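Local coordinates for putative epimerase (Burkholderia cenocepacia, PDB 4LW8), which probably acts as an NAD(P)-dependent sugar epimerase or a related enzyme, consistent with a role in making the O-antigen of bacterial lipopolysaccharide, at residues F22-T27 with W46-P51; S18-V23 with D83-A88; V69-A74 with Y107-V112; G31-E36 with D226-T231. All blocks are in the same frame, centred on the assembly; numbering follows the deposited sequence.

Interaction 1: residues F22-T27 with W46-P51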
loop_
_atom_site.group_PDB
_atom_site.type_symbol
_atom_site.label_atom_id
_atom_site.label_comp_id
_atom_site.label_asym_id
_atom_site.label_seq_id
_atom_site.Cartn_x
_atom_site.Cartn_y
_atom_site.Cartn_z
ATOM N N PHE A 22 11.818 -14.177 -18.364
ATOM C CA PHE A 22 12.049 -12.746 -18.341
ATOM C C PHE A 22 12.206 -12.308 -16.883
ATOM O O PHE A 22 11.299 -12.498 -16.066
ATOM C CB PHE A 22 10.886 -12.020 -19.027
ATOM C CG PHE A 22 11.057 -10.530 -19.142
ATOM C CD1 PHE A 22 12.049 -9.989 -19.945
ATOM C CD2 PHE A 22 10.194 -9.668 -18.468
ATOM C CE1 PHE A 22 12.192 -8.617 -20.071
ATOM C CE2 PHE A 22 10.338 -8.289 -18.576
ATOM C CZ PHE A 22 11.334 -7.760 -19.382
ATOM N N VAL A 23 13.366 -11.758 -16.551
ATOM C CA VAL A 23 13.687 -11.411 -15.163
ATOM C C VAL A 23 14.002 -9.940 -15.045
ATOM O O VAL A 23 14.960 -9.475 -15.640
ATOM C CB VAL A 23 14.899 -12.207 -14.636
ATOM C CG1 VAL A 23 15.182 -11.840 -13.184
ATOM C CG2 VAL A 23 14.663 -13.737 -14.816
ATOM N N THR A 24 13.205 -9.189 -14.290
ATOM C CA THR A 24 13.574 -7.803 -14.055
ATOM C C THR A 24 14.703 -7.735 -13.017
ATOM O O THR A 24 14.757 -8.551 -12.104
ATOM C CB THR A 24 12.384 -6.962 -13.584
ATOM O OG1 THR A 24 11.920 -7.454 -12.315
ATOM C CG2 THR A 24 11.257 -7.002 -14.629
ATOM N N GLY A 25 15.606 -6.765 -13.163
ATOM C CA GLY A 25 16.749 -6.657 -12.261
ATOM C C GLY A 25 17.641 -7.882 -12.383
ATOM O O GLY A 25 18.221 -8.337 -11.399
ATOM N N LEU A 26 17.737 -8.420 -13.600
ATOM C CA LEU A 26 18.481 -9.651 -13.863
ATOM C C LEU A 26 19.951 -9.590 -13.429
ATOM O O LEU A 26 20.499 -10.602 -12.974
ATOM C CB LEU A 26 18.423 -9.997 -15.363
ATOM C CG LEU A 26 19.222 -11.206 -15.868
ATOM C CD1 LEU A 26 18.907 -12.464 -15.063
ATOM C CD2 LEU A 26 18.942 -11.451 -17.342
ATOM N N THR A 27 20.597 -8.430 -13.563
ATOM C CA THR A 27 22.036 -8.367 -13.273
ATOM C C THR A 27 22.331 -7.979 -11.815
ATOM O O THR A 27 23.476 -7.823 -11.434
ATOM C CB THR A 27 22.786 -7.394 -14.222
ATOM O OG1 THR A 27 22.246 -6.073 -14.099
ATOM C CG2 THR A 27 22.652 -7.865 -15.676
ATOM N N TRP A 46 15.972 -13.959 -20.531
ATOM C CA TRP A 46 15.996 -12.534 -20.895
ATOM C C TRP A 46 15.800 -11.714 -19.627
ATOM O O TRP A 46 15.302 -12.228 -18.638
ATOM C CB TRP A 46 14.889 -12.161 -21.882
ATOM C CG TRP A 46 14.915 -12.839 -23.211
ATOM C CD1 TRP A 46 15.163 -14.161 -23.463
ATOM C CD2 TRP A 46 14.659 -12.231 -24.477
ATOM N NE1 TRP A 46 15.097 -14.407 -24.809
ATOM C CE2 TRP A 46 14.779 -13.240 -25.457
ATOM C CE3 TRP A 46 14.353 -10.928 -24.881
ATOM C CZ2 TRP A 46 14.601 -12.988 -26.822
ATOM C CZ3 TRP A 46 14.176 -10.681 -26.234
ATOM C CH2 TRP A 46 14.296 -11.710 -27.186
ATOM N N GLY A 47 16.164 -10.440 -19.648
ATOM C CA GLY A 47 15.937 -9.620 -18.474
ATOM C C GLY A 47 16.200 -8.151 -18.704
ATOM O O GLY A 47 16.707 -7.776 -19.757
ATOM N N THR A 48 15.867 -7.316 -17.720
ATOM C CA THR A 48 16.066 -5.882 -17.872
ATOM C C THR A 48 17.322 -5.418 -17.145
ATOM O O THR A 48 17.725 -6.033 -16.163
ATOM C CB THR A 48 14.858 -5.080 -17.350
ATOM O OG1 THR A 48 14.706 -5.296 -15.935
ATOM C CG2 THR A 48 13.583 -5.516 -18.076
ATOM N N VAL A 49 17.937 -4.356 -17.670
ATOM C CA VAL A 49 19.007 -3.614 -17.006
ATOM C C VAL A 49 18.675 -2.130 -17.083
ATOM O O VAL A 49 17.888 -1.716 -17.930
ATOM C CB VAL A 49 20.393 -3.845 -17.670
ATOM C CG1 VAL A 49 20.820 -5.296 -17.552
ATOM C CG2 VAL A 49 20.354 -3.393 -19.124
ATOM N N ALA A 50 19.281 -1.320 -16.221
ATOM C CA ALA A 50 19.064 0.126 -16.264
ATOM C C ALA A 50 19.738 0.727 -17.488
ATOM O O ALA A 50 20.897 0.438 -17.752
ATOM C CB ALA A 50 19.617 0.798 -14.989
ATOM N N PRO A 51 19.017 1.578 -18.228
ATOM C CA PRO A 51 19.610 2.297 -19.355
ATOM C C PRO A 51 20.806 3.132 -18.909
ATOM O O PRO A 51 20.784 3.673 -17.806
ATOM C CB PRO A 51 18.465 3.191 -19.838
ATOM C CG PRO A 51 17.230 2.441 -19.459
ATOM C CD PRO A 51 17.556 1.773 -18.151
HETATM O O HOH W 1 19.627 -5.843 -14.000
#

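Interaction 2: residues S18-V23 with D83-A88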
loop_
_atom_site.group_PDB
_atom_site.type_symbol
_atom_site.label_atom_id
_atom_site.label_comp_id
_atom_site.label_asym_id
_atom_site.label_seq_id
_atom_site.Cartn_x
_atom_site.Cartn_y
_atom_site.Cartn_z
ATOM N N SER A 18 13.957 -22.488 -26.964
ATOM C CA SER A 18 12.762 -21.758 -27.379
ATOM C C SER A 18 11.951 -21.203 -26.197
ATOM O O SER A 18 11.287 -20.172 -26.320
ATOM C CB SER A 18 11.880 -22.663 -28.235
ATOM O OG SER A 18 11.460 -23.789 -27.494
ATOM N N ARG A 19 11.987 -21.905 -25.068
ATOM C CA ARG A 19 11.242 -21.499 -23.877
ATOM C C ARG A 19 11.944 -20.358 -23.142
ATOM O O ARG A 19 13.107 -20.476 -22.760
ATOM C CB ARG A 19 11.054 -22.690 -22.940
ATOM C CG ARG A 19 10.084 -22.429 -21.811
ATOM C CD ARG A 19 9.828 -23.698 -21.017
ATOM N NE ARG A 19 8.623 -23.588 -20.197
ATOM C CZ ARG A 19 8.380 -24.332 -19.122
ATOM N NH1 ARG A 19 9.266 -25.239 -18.724
ATOM N NH2 ARG A 19 7.252 -24.161 -18.441
ATOM N N ARG A 20 11.237 -19.255 -22.932
ATOM C CA ARG A 20 11.891 -18.055 -22.445
ATOM C C ARG A 20 11.465 -17.640 -21.039
ATOM O O ARG A 20 10.307 -17.789 -20.636
ATOM C CB ARG A 20 11.640 -16.903 -23.420
ATOM C CG ARG A 20 12.270 -17.137 -24.793
ATOM C CD ARG A 20 11.618 -16.249 -25.809
ATOM N NE ARG A 20 12.240 -16.276 -27.124
ATOM C CZ ARG A 20 12.146 -15.258 -27.969
ATOM N NH1 ARG A 20 11.482 -14.174 -27.592
ATOM N NH2 ARG A 20 12.720 -15.304 -29.160
ATOM N N ALA A 21 12.429 -17.120 -20.294
ATOM C CA ALA A 21 12.141 -16.475 -19.019
ATOM C C ALA A 21 12.517 -15.013 -19.128
ATOM O O ALA A 21 13.420 -14.655 -19.894
ATOM C CB ALA A 21 12.895 -17.135 -17.892
ATOM N N PHE A 22 11.818 -14.177 -18.364
ATOM C CA PHE A 22 12.049 -12.746 -18.341
ATOM C C PHE A 22 12.206 -12.308 -16.883
ATOM O O PHE A 22 11.299 -12.498 -16.066
ATOM C CB PHE A 22 10.886 -12.020 -19.027
ATOM C CG PHE A 22 11.057 -10.530 -19.142
ATOM C CD1 PHE A 22 12.049 -9.989 -19.945
ATOM C CD2 PHE A 22 10.194 -9.668 -18.468
ATOM C CE1 PHE A 22 12.192 -8.617 -20.071
ATOM C CE2 PHE A 22 10.338 -8.289 -18.576
ATOM C CZ PHE A 22 11.334 -7.760 -19.382
ATOM N N VAL A 23 13.366 -11.758 -16.551
ATOM C CA VAL A 23 13.687 -11.411 -15.163
ATOM C C VAL A 23 14.002 -9.940 -15.045
ATOM O O VAL A 23 14.960 -9.475 -15.640
ATOM C CB VAL A 23 14.899 -12.207 -14.636
ATOM C CG1 VAL A 23 15.182 -11.840 -13.184
ATOM C CG2 VAL A 23 14.663 -13.737 -14.816
ATOM N N ASP A 83 8.714 -8.491 -27.100
ATOM C CA ASP A 83 9.890 -9.052 -27.767
ATOM C C ASP A 83 10.319 -10.335 -27.046
ATOM O O ASP A 83 10.586 -11.355 -27.676
ATOM C CB ASP A 83 11.027 -8.018 -27.763
ATOM C CG ASP A 83 12.221 -8.409 -28.657
ATOM O OD1 ASP A 83 12.067 -9.209 -29.597
ATOM O OD2 ASP A 83 13.326 -7.897 -28.401
ATOM N N ALA A 84 10.389 -10.265 -25.717
ATOM C CA ALA A 84 10.819 -11.393 -24.900
ATOM C C ALA A 84 9.814 -12.558 -24.928
ATOM O O ALA A 84 10.211 -13.715 -24.902
ATOM C CB ALA A 84 11.066 -10.931 -23.455
ATOM N N ARG A 85 8.520 -12.244 -24.962
ATOM C CA ARG A 85 7.459 -13.260 -25.006
ATOM C C ARG A 85 7.633 -14.362 -23.949
ATOM O O ARG A 85 7.597 -15.541 -24.271
ATOM C CB ARG A 85 7.374 -13.904 -26.385
ATOM C CG ARG A 85 6.770 -12.986 -27.419
ATOM C CD ARG A 85 6.393 -13.712 -28.697
ATOM N NE ARG A 85 7.540 -14.245 -29.430
ATOM C CZ ARG A 85 8.411 -13.508 -30.120
ATOM N NH1 ARG A 85 8.306 -12.173 -30.150
ATOM N NH2 ARG A 85 9.406 -14.111 -30.765
ATOM N N PRO A 86 7.831 -13.985 -22.686
ATOM C CA PRO A 86 8.211 -15.029 -21.733
ATOM C C PRO A 86 7.102 -16.013 -21.378
ATOM O O PRO A 86 5.932 -15.646 -21.380
ATOM C CB PRO A 86 8.595 -14.217 -20.493
ATOM C CG PRO A 86 7.691 -13.037 -20.567
ATOM C CD PRO A 86 7.646 -12.679 -22.022
ATOM N N ASP A 87 7.482 -17.254 -21.086
ATOM C CA ASP A 87 6.564 -18.162 -20.419
ATOM C C ASP A 87 6.668 -18.008 -18.898
ATOM O O ASP A 87 5.696 -18.229 -18.187
ATOM C CB ASP A 87 6.832 -19.615 -20.810
ATOM C CG ASP A 87 5.719 -20.544 -20.374
ATOM O OD1 ASP A 87 4.547 -20.290 -20.747
ATOM O OD2 ASP A 87 6.015 -21.522 -19.656
ATOM N N ALA A 88 7.838 -17.621 -18.402
ATOM C CA ALA A 88 8.043 -17.411 -16.960
ATOM C C ALA A 88 8.618 -16.024 -16.685
ATOM O O ALA A 88 9.493 -15.555 -17.404
ATOM C CB ALA A 88 8.967 -18.477 -16.382
#

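Interaction 3: residues V69-A74 with Y107-V112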
loop_
_atom_site.group_PDB
_atom_site.type_symbol
_atom_site.label_atom_id
_atom_site.label_comp_id
_atom_site.label_asym_id
_atom_site.label_seq_id
_atom_site.Cartn_x
_atom_site.Cartn_y
_atom_site.Cartn_z
ATOM N N VAL A 69 15.803 -1.278 -19.963
ATOM C CA VAL A 69 14.447 -0.827 -19.676
ATOM C C VAL A 69 14.352 -0.165 -18.296
ATOM O O VAL A 69 14.740 -0.744 -17.287
ATOM C CB VAL A 69 13.416 -2.003 -19.723
ATOM C CG1 VAL A 69 12.041 -1.464 -19.532
ATOM C CG2 VAL A 69 13.503 -2.768 -21.042
ATOM N N ASP A 70 13.831 1.052 -18.257
ATOM C CA ASP A 70 13.457 1.669 -16.988
ATOM C C ASP A 70 12.031 1.222 -16.615
ATOM O O ASP A 70 11.119 1.341 -17.423
ATOM C CB ASP A 70 13.574 3.192 -17.093
ATOM C CG ASP A 70 12.887 3.929 -15.943
ATOM O OD1 ASP A 70 12.837 3.399 -14.811
ATOM O OD2 ASP A 70 12.407 5.060 -16.178
ATOM N N LEU A 71 11.847 0.681 -15.412
ATOM C CA LEU A 71 10.527 0.195 -14.972
ATOM C C LEU A 71 9.427 1.257 -15.059
ATOM O O LEU A 71 8.260 0.942 -15.319
ATOM C CB LEU A 71 10.609 -0.316 -13.537
ATOM C CG LEU A 71 11.268 -1.664 -13.256
ATOM C CD1 LEU A 71 11.494 -1.784 -11.758
ATOM C CD2 LEU A 71 10.401 -2.799 -13.750
ATOM N N LEU A 72 9.790 2.519 -14.856
ATOM C CA LEU A 72 8.795 3.593 -14.923
ATOM C C LEU A 72 8.473 3.984 -16.375
ATOM O O LEU A 72 7.592 4.800 -16.633
ATOM C CB LEU A 72 9.262 4.806 -14.111
ATOM C CG LEU A 72 9.376 4.573 -12.596
ATOM C CD1 LEU A 72 9.666 5.893 -11.845
ATOM C CD2 LEU A 72 8.102 3.914 -12.042
ATOM N N ASP A 73 9.187 3.382 -17.316
ATOM C CA ASP A 73 8.951 3.615 -18.745
ATOM C C ASP A 73 7.975 2.545 -19.268
ATOM O O ASP A 73 8.397 1.474 -19.723
ATOM C CB ASP A 73 10.286 3.573 -19.502
ATOM C CG ASP A 73 10.165 3.984 -20.947
ATOM O OD1 ASP A 73 9.030 4.021 -21.486
ATOM O OD2 ASP A 73 11.236 4.283 -21.539
ATOM N N ALA A 74 6.681 2.831 -19.169
ATOM C CA ALA A 74 5.644 1.834 -19.417
ATOM C C ALA A 74 5.737 1.307 -20.840
ATOM O O ALA A 74 5.611 0.104 -21.078
ATOM C CB ALA A 74 4.245 2.423 -19.145
ATOM N N TYR A 107 8.141 4.329 -3.582
ATOM C CA TYR A 107 6.746 3.981 -3.879
ATOM C C TYR A 107 6.487 3.864 -5.391
ATOM O O TYR A 107 5.865 2.901 -5.843
ATOM C CB TYR A 107 5.796 4.999 -3.237
ATOM C CG TYR A 107 5.728 4.846 -1.731
ATOM C CD1 TYR A 107 5.132 3.721 -1.156
ATOM C CD2 TYR A 107 6.270 5.809 -0.884
ATOM C CE1 TYR A 107 5.049 3.572 0.232
ATOM C CE2 TYR A 107 6.205 5.669 0.508
ATOM C CZ TYR A 107 5.588 4.549 1.051
ATOM O OH TYR A 107 5.519 4.409 2.406
ATOM N N ALA A 108 6.998 4.815 -6.171
ATOM C CA ALA A 108 6.824 4.784 -7.627
ATOM C C ALA A 108 7.416 3.511 -8.259
ATOM O O ALA A 108 6.702 2.763 -8.941
ATOM C CB ALA A 108 7.449 6.031 -8.268
ATOM N N VAL A 109 8.697 3.254 -8.010
ATOM C CA VAL A 109 9.362 2.092 -8.594
ATOM C C VAL A 109 8.681 0.776 -8.139
ATOM O O VAL A 109 8.372 -0.083 -8.966
ATOM C CB VAL A 109 10.856 2.045 -8.232
ATOM C CG1 VAL A 109 11.455 0.712 -8.643
ATOM C CG2 VAL A 109 11.619 3.204 -8.895
ATOM N N ASN A 110 8.424 0.619 -6.842
ATOM C CA ASN A 110 7.892 -0.660 -6.370
ATOM C C ASN A 110 6.405 -0.900 -6.653
ATOM O O ASN A 110 5.996 -2.056 -6.798
ATOM C CB ASN A 110 8.180 -0.833 -4.874
ATOM C CG ASN A 110 9.679 -0.852 -4.592
ATOM O OD1 ASN A 110 10.466 -1.106 -5.494
ATOM N ND2 ASN A 110 10.078 -0.573 -3.351
ATOM N N ILE A 111 5.593 0.158 -6.714
ATOM C CA ILE A 111 4.172 -0.017 -7.044
ATOM C C ILE A 111 3.901 0.161 -8.537
ATOM O O ILE A 111 3.363 -0.734 -9.186
ATOM C CB ILE A 111 3.254 0.973 -6.286
ATOM C CG1 ILE A 111 3.427 0.835 -4.776
ATOM C CG2 ILE A 111 1.799 0.749 -6.677
ATOM C CD1 ILE A 111 2.729 1.949 -4.003
ATOM N N VAL A 112 4.234 1.335 -9.066
ATOM C CA VAL A 112 3.924 1.639 -10.453
ATOM C C VAL A 112 4.852 0.857 -11.408
ATOM O O VAL A 112 4.385 0.364 -12.422
ATOM C CB VAL A 112 3.989 3.155 -10.718
ATOM C CG1 VAL A 112 3.754 3.483 -12.225
ATOM C CG2 VAL A 112 2.956 3.856 -9.849
#

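Interaction 4: residues G31-E36 with D226-T231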
loop_
_atom_site.group_PDB
_atom_site.type_symbol
_atom_site.label_atom_id
_atom_site.label_comp_id
_atom_site.label_asym_id
_atom_site.label_seq_id
_atom_site.Cartn_x
_atom_site.Cartn_y
_atom_site.Cartn_z
ATOM N N GLY A 31 19.360 -11.711 -9.062
ATOM C CA GLY A 31 19.186 -12.034 -10.471
ATOM C C GLY A 31 20.267 -12.943 -11.031
ATOM O O GLY A 31 19.988 -13.820 -11.831
ATOM N N ARG A 32 21.504 -12.742 -10.604
ATOM C CA ARG A 32 22.611 -13.563 -11.095
ATOM C C ARG A 32 22.387 -15.044 -10.794
ATOM O O ARG A 32 22.661 -15.903 -11.624
ATOM C CB ARG A 32 23.938 -13.100 -10.500
ATOM C CG ARG A 32 25.089 -14.030 -10.844
ATOM C CD ARG A 32 26.438 -13.392 -10.610
ATOM N NE ARG A 32 26.745 -13.267 -9.190
ATOM C CZ ARG A 32 27.971 -13.317 -8.681
ATOM N NH1 ARG A 32 29.020 -13.514 -9.473
ATOM N NH2 ARG A 32 28.147 -13.186 -7.375
ATOM N N TYR A 33 21.925 -15.331 -9.584
ATOM C CA TYR A 33 21.587 -16.688 -9.183
ATOM C C TYR A 33 20.266 -17.187 -9.806
ATOM O O TYR A 33 20.145 -18.363 -10.128
ATOM C CB TYR A 33 21.542 -16.757 -7.661
ATOM C CG TYR A 33 22.914 -16.507 -7.075
ATOM C CD1 TYR A 33 23.858 -17.523 -7.003
ATOM C CD2 TYR A 33 23.282 -15.239 -6.642
ATOM C CE1 TYR A 33 25.117 -17.291 -6.491
ATOM C CE2 TYR A 33 24.540 -15.000 -6.113
ATOM C CZ TYR A 33 25.453 -16.032 -6.052
ATOM O OH TYR A 33 26.710 -15.811 -5.551
ATOM N N MET A 34 19.283 -16.302 -9.977
ATOM C CA MET A 34 18.017 -16.689 -10.600
ATOM C C MET A 34 18.270 -17.138 -12.036
ATOM O O MET A 34 17.654 -18.087 -12.541
ATOM C CB MET A 34 17.013 -15.528 -10.589
ATOM C CG MET A 34 15.578 -15.962 -10.884
ATOM S SD MET A 34 14.904 -16.985 -9.564
ATOM C CE MET A 34 14.511 -18.497 -10.459
ATOM N N ALA A 35 19.200 -16.452 -12.686
ATOM C CA ALA A 35 19.571 -16.776 -14.057
ATOM C C ALA A 35 20.101 -18.213 -14.160
ATOM O O ALA A 35 19.644 -18.993 -14.997
ATOM C CB ALA A 35 20.597 -15.779 -14.566
ATOM N N GLU A 36 21.045 -18.571 -13.293
ATOM C CA GLU A 36 21.596 -19.923 -13.299
ATOM C C GLU A 36 20.504 -20.983 -13.060
ATOM O O GLU A 36 20.468 -22.008 -13.740
ATOM C CB GLU A 36 22.705 -20.049 -12.253
ATOM C CG GLU A 36 23.481 -21.368 -12.311
ATOM C CD GLU A 36 22.740 -22.530 -11.659
ATOM O OE1 GLU A 36 21.919 -22.276 -10.740
ATOM O OE2 GLU A 36 22.976 -23.690 -12.077
ATOM N N ASP A 226 20.549 -18.846 2.319
ATOM C CA ASP A 226 21.482 -18.772 1.216
ATOM C C ASP A 226 20.700 -18.363 -0.036
ATOM O O ASP A 226 19.657 -18.951 -0.331
ATOM C CB ASP A 226 22.161 -20.142 1.038
ATOM C CG ASP A 226 23.336 -20.102 0.102
ATOM O OD1 ASP A 226 23.170 -19.684 -1.064
ATOM O OD2 ASP A 226 24.434 -20.506 0.541
ATOM N N VAL A 227 21.188 -17.358 -0.757
ATOM C CA VAL A 227 20.553 -16.907 -2.000
ATOM C C VAL A 227 20.334 -18.073 -2.999
ATOM O O VAL A 227 19.343 -18.094 -3.740
ATOM C CB VAL A 227 21.387 -15.771 -2.675
ATOM C CG1 VAL A 227 22.780 -16.270 -3.094
ATOM C CG2 VAL A 227 20.638 -15.178 -3.859
ATOM N N ARG A 228 21.219 -19.066 -2.984
ATOM C CA ARG A 228 21.062 -20.207 -3.873
ATOM C C ARG A 228 19.820 -21.030 -3.502
ATOM O O ARG A 228 19.098 -21.490 -4.386
ATOM C CB ARG A 228 22.314 -21.086 -3.845
ATOM C CG ARG A 228 23.527 -20.431 -4.476
ATOM C CD ARG A 228 24.805 -21.170 -4.171
ATOM N NE ARG A 228 25.093 -21.175 -2.739
ATOM C CZ ARG A 228 26.154 -21.770 -2.208
ATOM N NH1 ARG A 228 27.025 -22.396 -2.997
ATOM N NH2 ARG A 228 26.347 -21.741 -0.898
ATOM N N ASP A 229 19.551 -21.179 -2.205
ATOM C CA ASP A 229 18.334 -21.849 -1.740
ATOM C C ASP A 229 17.093 -21.043 -2.095
ATOM O O ASP A 229 16.051 -21.600 -2.453
ATOM C CB ASP A 229 18.344 -22.060 -0.219
ATOM C CG ASP A 229 19.443 -23.000 0.254
ATOM O OD1 ASP A 229 20.070 -23.691 -0.575
ATOM O OD2 ASP A 229 19.660 -23.070 1.481
ATOM N N VAL A 230 17.193 -19.725 -1.957
ATOM C CA VAL A 230 16.038 -18.863 -2.203
ATOM C C VAL A 230 15.630 -18.935 -3.685
ATOM O O VAL A 230 14.455 -19.102 -4.020
ATOM C CB VAL A 230 16.330 -17.404 -1.793
ATOM C CG1 VAL A 230 15.268 -16.442 -2.347
ATOM C CG2 VAL A 230 16.458 -17.274 -0.249
ATOM N N THR A 231 16.604 -18.848 -4.577
ATOM C CA THR A 231 16.284 -18.881 -5.994
ATOM C C THR A 231 15.836 -20.290 -6.423
ATOM O O THR A 231 15.030 -20.422 -7.345
ATOM C CB THR A 231 17.468 -18.359 -6.835
ATOM O OG1 THR A 231 18.656 -19.088 -6.513
ATOM C CG2 THR A 231 17.700 -16.864 -6.526
#

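Interaction 1: residues F22-T27 with W46-P51
T48 uses its two branches against different neighbours. Its CG2 methyl comes 3.4 Å from CZ of F22, the two side chains crossing at about a right angle, while its OG1 lies 3.3 Å from CA of T24. The torsion explains the split: chi1 of 64° tucks OG1 between the backbone N and the carbonyl carbon and leaves CG2 to meet the phenyl ring. W46 presents CB at the ring's edge, near its plane and 4.1 Å from CD1 of F22. Along the backbones, V23 N donates to W46 O at 2.9 Å and V23 O accepts from T48 N at 3.1 Å. These bonds join two parallel strands, 20-24 and 44-49, which with helix 29-40 form a beta-alpha-beta crossover of the Rossmann fold. From T24 the chain enters the TGxxGxxG signature that, in this family, approaches the dinucleotide. A type II turn runs from V23 to L26, and G25 readily adopts its positive phi of 63°. G47, with no side chain, lets L26 CD2 settle 3.7 Å from its CA. Beyond the turn, T27 CG2 packs 3.7 Å from V49 CG1, and a water taking the T27 N-H donates onward, its oxygen 2.9 Å from T48 O. Farther out, T24 OG1 is held by H91 and the backbone N of A93, W46 NE1 bonds D44, and L26 is covered by A35 and L66.

Interaction 2: residues S18-V23 with D83-A88
R20 meets the end of helix 74-84 with the edge of its guanidinium. A84 O lies in the guanidinium plane, 3.0 Å from R20 NH1 along an almost straight bond (170°), although the donor stands above the A84 carbonyl plane; D83 O accepts a weaker bond from the same nitrogen. That NH1 also lies over one face of the R85 guanidinium, 3.8 Å from R85 NH2, with the planes 35° apart. Two positive groups would ordinarily repel, but the carbonyls of the helix end probably temper this. R19, whose side chain is poorly ordered, offers its guanidinium edge to D87: NH2 makes a salt bridge to OD2 at 3.2 Å, nearly in line with the C-O bond, and NE adds a weak bond. D87 has two conformers, so this bridge, like the bond of its OD1 to S129, is tentative. A84 CB meets the F22 ring obliquely, 3.8 Å from F22 CD1, while P86 CB packs 3.5 Å from F22 CB. Small and rigid residues suit this corner, where R85 leaves the helix with a positive phi (49°) and the chain turns through P86 and D87 into strand 88-91. F22 N donates to A88 O at 2.9 Å, and R20 O takes D87 N at 2.9 Å. The parallel pairing of A21 with A88 begins the join of strands 20-24 and 88-91. W46 of strand 44-49 packs on R20, D83 and A84, helix 103-122 brings L117 to F22 and L121 to P86, and L38 of helix 29-40 lies against A21.

Interaction 3: residues V69-A74 with Y107-V112
L71 and L72 reach from a loop to helix 103-122 in different ways. The side chain of L71 crosses that of V109 at about a right angle, its CD1 methyl 4.0 Å from V109 CG1. L72 instead lays its two methyls along the helix: CD1 lies 4.2 Å from A108 CB, and CD2 comes 3.6 Å from A108 O. Its CD2 also looks to the next turn, 4.4 Å from V112 CG1. V109 can serve both leucines because it is beta-branched; with chi1 of 170°, CG1 lies anti to the backbone N and meets L71, whereas CG2 is 4.4 Å from L72 CD1. A108 is small enough for the larger L72 to spread over it. No hydrogen bond joins 69-74 to 107-112; the match is mainly apolar, though L72 CD2 rests against the A108 carbonyl. The two leucines are presented by a type I turn from D70 to D73, closed by D73 N to D70 O at 2.8 Å. D70 also forms an Asx turn at its start, OD1 taking L72 N at 3.2 Å from above the carboxylate plane. D73 then serves as N-cap of helix 74-84, accepting from A76 N. The loop thus carries the chain from strand 65-68 into helix 74-84, while N116, farther along helix 103-122, bonds L71 O. Another side of that helix, with Y107 and I111, meets helix 159-172 and the second subunit, whose I111 packs on I111.

Interaction 4: residues G31-E36 with D226-T231
This is a helix-to-helix packing, largely apolar, in which helix 29-40, the first helix of the Rossmann fold, meets the start of helix 227-240. The axes of the short segments 31-36 and 227-231 pass 9.1 Å apart and cross at -54°. Y33 is the centrepiece. V227 CG1 sits over one face of its ring in a CH-pi contact, 3.8 Å from the centroid and 13° off the normal, while R228 CG comes 3.9 Å from Y33 CD1. With chi1 of 63°, V227 holds CG1 between its backbone N and carbonyl carbon, and that methyl covers the ring centre. The phenol OH bonds V191 O, which fixes the far end of the tyrosine. The next residue, M34, slides its flexible thioether past T231, one turn on from V227, in the opposite direction, SD 4.0 Å from T231 CB. Several polar groups of 226-231 are satisfied locally, and R37 of helix 29-40 adds a bond to R228 O. T231 OG1 donates to V227 O at 3.0 Å, from the face opposite T231 N. D226 is the N-cap: its OD1 takes R228 N on the anti lone pair at 2.8 Å and R228 NE on the syn side, while R228 NH2 reaches D226 OD2 at 2.7 Å. T311 also bonds OD2, and W314 makes a cation-pi contact with R228. This side-on grip probably stabilises the carboxylate charge and steadies the arginine, whose CG packs beside the ring.

Interactions 1 to 3 lie in the Rossmann-type part of the chain, which probably binds NAD(P); interaction 4 packs helix 227-240, from much later in the sequence, on its first helix. Interactions 1 and 2 share F22 and V23, their centres about 12 Å apart, and build the parallel core round strand 20-24, between strands 44-49 and 88-91. Interaction 3 follows interaction 1 along the chain, about 13 Å from it between centres, touching it through a probable V49 O to V69 N bond; it joins the loop after strand 65-68 to helix 103-122. Interaction 4, about 14 Å from interaction 1, meets it where L26 packs on A35. Interactions 3 and 4 are farthest apart, about 23 Å between centres.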